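Local structure of chemotaxis protein CheX (Desulfovibrio desulfuricans subsp. desulfuricans str. G20, 3HM4) at residues Ser5-Ala10 / Pro136-Pro141; Asp45-Val50 / His127-Val132. The protein probably dephosphorylates the chemotaxis response regulator CheY, as other members of the CheX phosphatase family do, and so would help terminate the chemotactic signal. One frame throughout, in Å; residues are numbered along the deposited sequence. Where two conformers were deposited one is given.

In the fold
Contact 1 ties the loop of residues 5-10, just before helix 10-25, to residues 136-141, on strand 138-143. Contact 2 packs strand 47-53 on strand 127-131. Their centres lie about 16 Å apart. Along the chain contact 2 is nested inside the loop that contact 1 closes. Strands 47-53 and 138-143 belong to the same six-stranded antiparallel sheet. Strand 127-131 pairs with strand 42-44 and lies over that sheet, and the chain runs on from it into strand 138-143. The two contacts touch where Val137 packs on His131. No other chain touches contact 1, whereas in contact 2 strand 127-131 pairs with a strand of the second subunit.

Contact 1 of 2, residues Ser5-Ala10 / Pro136-Pro141; sequences SGIEIA and PVIAIP
Ile138 reaches from its strand into the turn of residues 5-7 and is the main apolar piece of this contact. Its CG2 lies anti to the backbone N, while CG1 stands beside that N (chi1 -55°) and leads CD1 into the turn. Ile138 CD1 comes to 3.6 Å from Ser5 OG and lies 3.9 Å from Ile7 CB. CG1 of Ile138 rests on the backbone of the turn, 3.8 Å from Gly6 C. The side chains of Ile7 and Ile138 cross at about a right angle. Gly6 turns the chain with a positive phi (107°).

Ser5 closes the turn on itself. Ser5 OG accepts a nearly straight bond from Ile7 N at 3.1 Å, which makes an ST turn. In one of its two conformers Glu8 OE1 takes a bent bond from Gly6 N. This compact turn leads into helix 10-25, which follows it. Ile138 belongs to strand 138-143, which lies between strands 30-36 and 149-155 in the six-stranded antiparallel sheet. The same isoleucine also touches Val36 and Phe153 on these two neighbours. Ile7 touches Pro34, so the turn is packed against the sheet at strand 30-36, an edge strand within this chain.

At the start of the contact Ser5 also meets Pro136. Ser5 CB lies beside the CB-CG edge of the Pro136 ring, 3.8 Å from Pro136 CG. A water lies between the two backbones, 2.9 Å from Ser5 O and 2.7 Å from Pro136 O.

Contact 2 of 2, residues Asp45-Val50 / His127-Val132; sequences DVSAVV and HTISHV
Ser47 OG is held by two partners, His127 NE2 across the contact at 2.7 Å and Thr63 OG1 on the neighbouring strand 58-64. Either the serine or the histidine could give the proton in the first bond. The contact joins two layers of strand: 47-53 of the six-stranded antiparallel sheet, and 127-131, which pairs with 42-44. The segments run roughly parallel, 21° between their directions, with axes 8.9 Å apart. Side chains, not backbone bonds, fill the gap.

The His127 ring presents its edge to strand 47-53, and Ser47 OG lies in the ring plane. Chi1 of 71° sets CG between the backbone N and the carbonyl carbon, and the ring then reaches across. ND1 bonds to Gly124 O, so both ring nitrogens have partners and the ring's rotation is fixed. His127 CE1 sits 3.5 Å from Asp45 C, at the classic beta bulge that Asp45 and Val46 form opposite Phe64. The Asp45 carboxylate is used nearby, by Lys66 N and Gly126 N.

Residues 128-131 pair antiparallel with a strand of the second subunit, so this layer continues across the dimer. Val49 also packs on Ser120 of that subunit and lies close to a bound unidentified ligand, probably from the crystallisation liquor. Ile129 extends from strand 127-131 with CG1 anti to its backbone N, which brings CD1 to 3.8 Å from Val49 CB.

Contact 1 of 2, residues Ser5-Ala10 / Pro136-Pro141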
loop_
_atom_site.group_PDB
_atom_site.type_symbol
_atom_site.label_atom_id
_atom_site.label_comp_id
_atom_site.label_asym_id
_atom_site.label_seq_id
_atom_site.Cartn_x
_atom_site.Cartn_y
_atom_site.Cartn_z
ATOM N N SER A 5 -12.973 -14.677 10.353
ATOM C CA SER A 5 -12.653 -13.301 9.887
ATOM C C SER A 5 -11.143 -12.967 9.828
ATOM O O SER A 5 -10.713 -12.094 9.029
ATOM C CB SER A 5 -13.346 -12.247 10.771
ATOM O OG SER A 5 -12.737 -12.203 12.065
ATOM N N GLY A 6 -10.344 -13.692 10.616
ATOM C CA GLY A 6 -8.927 -13.389 10.807
ATOM C C GLY A 6 -8.678 -12.797 12.201
ATOM O O GLY A 6 -7.533 -12.735 12.656
ATOM N N ILE A 7 -9.737 -12.392 12.917
ATOM C CA ILE A 7 -9.577 -11.804 14.256
ATOM C C ILE A 7 -8.866 -12.759 15.238
ATOM O O ILE A 7 -8.113 -12.339 16.100
ATOM C CB ILE A 7 -10.917 -11.290 14.803
ATOM C CG1 ILE A 7 -10.688 -10.217 15.867
ATOM C CG2 ILE A 7 -11.788 -12.441 15.305
ATOM C CD1 ILE A 7 -11.877 -9.305 16.037
ATOM N N GLU A 8 -9.094 -14.054 15.034
ATOM C CA GLU A 8 -8.465 -15.123 15.808
ATOM C C GLU A 8 -6.934 -15.177 15.675
ATOM O O GLU A 8 -6.266 -15.785 16.509
ATOM C CB GLU A 8 -9.088 -16.490 15.435
ATOM C CG GLU A 8 -8.759 -17.063 14.034
ATOM C CD GLU A 8 -9.412 -16.360 12.821
ATOM O OE1 GLU A 8 -10.316 -15.484 12.971
ATOM O OE2 GLU A 8 -8.996 -16.693 11.695
ATOM N N ILE A 9 -6.370 -14.580 14.608
ATOM C CA ILE A 9 -4.904 -14.551 14.468
ATOM C C ILE A 9 -4.387 -13.107 14.596
ATOM O O ILE A 9 -3.287 -12.814 14.153
ATOM C CB ILE A 9 -4.282 -15.352 13.240
ATOM C CG1 ILE A 9 -4.427 -14.662 11.887
ATOM C CG2 ILE A 9 -4.719 -16.852 13.267
ATOM C CD1 ILE A 9 -5.707 -14.214 11.507
ATOM N N ALA A 10 -5.124 -12.257 15.300
ATOM C CA ALA A 10 -4.658 -10.884 15.540
ATOM C C ALA A 10 -3.381 -10.836 16.396
ATOM O O ALA A 10 -2.544 -9.965 16.160
ATOM C CB ALA A 10 -5.768 -10.079 16.223
ATOM N N PRO A 136 -12.958 -9.997 5.646
ATOM C CA PRO A 136 -13.037 -8.892 6.590
ATOM C C PRO A 136 -11.632 -8.303 6.832
ATOM O O PRO A 136 -10.603 -8.954 6.580
ATOM C CB PRO A 136 -13.484 -9.565 7.876
ATOM C CG PRO A 136 -14.222 -10.811 7.411
ATOM C CD PRO A 136 -13.377 -11.266 6.268
ATOM N N VAL A 137 -11.598 -7.053 7.233
ATOM C CA VAL A 137 -10.403 -6.368 7.614
ATOM C C VAL A 137 -10.447 -6.253 9.135
ATOM O O VAL A 137 -11.440 -5.803 9.688
ATOM C CB VAL A 137 -10.313 -5.003 6.940
ATOM C CG1 VAL A 137 -9.097 -4.213 7.478
ATOM C CG2 VAL A 137 -10.241 -5.149 5.406
ATOM N N ILE A 138 -9.360 -6.636 9.778
ATOM C CA ILE A 138 -9.252 -6.618 11.246
ATOM C C ILE A 138 -8.432 -5.370 11.605
ATOM O O ILE A 138 -7.365 -5.123 11.038
ATOM C CB ILE A 138 -8.563 -7.900 11.780
ATOM C CG1 ILE A 138 -9.270 -9.167 11.292
ATOM C CG2 ILE A 138 -8.436 -7.859 13.317
ATOM C CD1 ILE A 138 -10.733 -9.207 11.564
ATOM N N ALA A 139 -8.940 -4.583 12.546
ATOM C CA ALA A 139 -8.299 -3.373 13.018
ATOM C C ALA A 139 -7.998 -3.499 14.514
ATOM O O ALA A 139 -8.791 -4.029 15.285
ATOM C CB ALA A 139 -9.194 -2.136 12.757
ATOM N N ILE A 140 -6.853 -2.968 14.930
ATOM C CA ILE A 140 -6.478 -2.931 16.332
ATOM C C ILE A 140 -6.072 -1.494 16.662
ATOM O O ILE A 140 -5.047 -1.025 16.156
ATOM C CB ILE A 140 -5.369 -3.900 16.711
ATOM C CG1 ILE A 140 -5.657 -5.324 16.152
ATOM C CG2 ILE A 140 -5.254 -3.896 18.277
ATOM C CD1 ILE A 140 -5.028 -5.618 14.828
ATOM N N PRO A 141 -6.858 -0.786 17.496
ATOM C CA PRO A 141 -6.505 0.587 17.825
ATOM C C PRO A 141 -5.458 0.593 18.943
ATOM O O PRO A 141 -5.465 -0.302 19.796
ATOM C CB PRO A 141 -7.828 1.186 18.287
ATOM C CG PRO A 141 -8.501 -0.003 18.990
ATOM C CD PRO A 141 -8.041 -1.246 18.229
HETATM O O HOH W 1 -8.964 -11.065 6.933
#

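Contact 2 of 2, residues Asp45-Val50 / His127-Val132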
loop_
_atom_site.group_PDB
_atom_site.type_symbol
_atom_site.label_atom_id
_atom_site.label_comp_id
_atom_site.label_asym_id
_atom_site.label_seq_id
_atom_site.Cartn_x
_atom_site.Cartn_y
_atom_site.Cartn_z
ATOM N N ASP A 45 -3.162 10.514 8.852
ATOM C CA ASP A 45 -2.211 11.548 8.441
ATOM C C ASP A 45 -0.900 11.020 7.866
ATOM O O ASP A 45 -0.348 11.617 6.932
ATOM C CB ASP A 45 -2.055 12.515 9.617
ATOM C CG ASP A 45 -3.412 12.980 10.151
ATOM O OD1 ASP A 45 -4.305 13.211 9.306
ATOM O OD2 ASP A 45 -3.638 12.977 11.385
ATOM N N VAL A 46 -0.439 9.885 8.400
ATOM C CA VAL A 46 0.666 9.124 7.843
ATOM C C VAL A 46 0.218 7.671 7.921
ATOM O O VAL A 46 -0.198 7.226 9.003
ATOM C CB VAL A 46 1.990 9.312 8.565
ATOM C CG1 VAL A 46 3.101 8.371 7.951
ATOM C CG2 VAL A 46 2.415 10.793 8.511
ATOM N N SER A 47 0.272 6.948 6.800
ATOM C CA SER A 47 0.008 5.528 6.811
ATOM C C SER A 47 1.168 4.800 6.162
ATOM O O SER A 47 1.943 5.377 5.399
ATOM C CB SER A 47 -1.270 5.167 6.066
ATOM O OG SER A 47 -2.426 5.763 6.646
ATOM N N ALA A 48 1.225 3.506 6.437
ATOM C CA ALA A 48 2.141 2.615 5.732
ATOM C C ALA A 48 1.415 1.319 5.476
ATOM O O ALA A 48 0.524 0.945 6.242
ATOM C CB ALA A 48 3.431 2.394 6.470
ATOM N N VAL A 49 1.814 0.626 4.421
ATOM C CA VAL A 49 1.164 -0.607 4.041
ATOM C C VAL A 49 2.173 -1.540 3.427
ATOM O O VAL A 49 3.068 -1.088 2.705
ATOM C CB VAL A 49 -0.054 -0.353 3.114
ATOM C CG1 VAL A 49 0.331 0.341 1.814
ATOM C CG2 VAL A 49 -0.839 -1.640 2.852
ATOM N N VAL A 50 1.997 -2.837 3.671
ATOM C CA VAL A 50 2.914 -3.855 3.165
ATOM C C VAL A 50 2.167 -5.137 2.894
ATOM O O VAL A 50 1.460 -5.633 3.752
ATOM C CB VAL A 50 4.144 -4.080 4.108
ATOM C CG1 VAL A 50 3.762 -4.593 5.543
ATOM C CG2 VAL A 50 5.173 -4.993 3.440
ATOM N N HIS A 127 -5.915 11.707 4.565
ATOM C CA HIS A 127 -6.031 10.705 3.497
ATOM C C HIS A 127 -6.776 9.485 4.033
ATOM O O HIS A 127 -6.903 9.294 5.231
ATOM C CB HIS A 127 -4.662 10.318 2.914
ATOM C CG HIS A 127 -3.818 9.500 3.843
ATOM N ND1 HIS A 127 -2.798 10.038 4.594
ATOM C CD2 HIS A 127 -3.850 8.177 4.129
ATOM C CE1 HIS A 127 -2.254 9.064 5.319
ATOM N NE2 HIS A 127 -2.865 7.924 5.055
ATOM N N THR A 128 -7.223 8.651 3.110
ATOM C CA THR A 128 -7.764 7.383 3.465
ATOM C C THR A 128 -7.029 6.248 2.786
ATOM O O THR A 128 -6.534 6.382 1.676
ATOM C CB THR A 128 -9.261 7.255 3.146
ATOM O OG1 THR A 128 -9.499 7.430 1.754
ATOM C CG2 THR A 128 -10.066 8.313 3.920
ATOM N N ILE A 129 -7.007 5.096 3.453
ATOM C CA ILE A 129 -6.483 3.860 2.907
ATOM C C ILE A 129 -7.553 2.794 3.092
ATOM O O ILE A 129 -8.159 2.679 4.168
ATOM C CB ILE A 129 -5.118 3.476 3.509
ATOM C CG1 ILE A 129 -4.583 2.166 2.904
ATOM C CG2 ILE A 129 -5.168 3.356 4.998
ATOM C CD1 ILE A 129 -3.032 1.984 3.047
ATOM N N SER A 130 -7.763 2.022 2.033
ATOM C CA SER A 130 -8.770 0.980 1.974
ATOM C C SER A 130 -8.156 -0.313 1.444
ATOM O O SER A 130 -7.581 -0.320 0.376
ATOM C CB SER A 130 -9.897 1.370 1.009
ATOM O OG SER A 130 -10.559 2.592 1.413
ATOM N N HIS A 131 -8.333 -1.401 2.156
ATOM C CA HIS A 131 -7.897 -2.732 1.744
ATOM C C HIS A 131 -8.860 -3.332 0.752
ATOM O O HIS A 131 -10.077 -3.315 0.972
ATOM C CB HIS A 131 -7.734 -3.665 2.953
ATOM C CG HIS A 131 -6.576 -3.289 3.804
ATOM N ND1 HIS A 131 -5.308 -3.791 3.586
ATOM C CD2 HIS A 131 -6.485 -2.488 4.900
ATOM C CE1 HIS A 131 -4.475 -3.272 4.473
ATOM N NE2 HIS A 131 -5.164 -2.464 5.269
ATOM N N VAL A 132 -8.347 -3.860 -0.353
ATOM C CA VAL A 132 -9.156 -4.431 -1.421
ATOM C C VAL A 132 -9.124 -5.940 -1.237
ATOM O O VAL A 132 -8.137 -6.606 -1.593
ATOM C CB VAL A 132 -8.608 -4.034 -2.792
ATOM C CG1 VAL A 132 -9.382 -4.721 -3.924
ATOM C CG2 VAL A 132 -8.584 -2.510 -2.958
#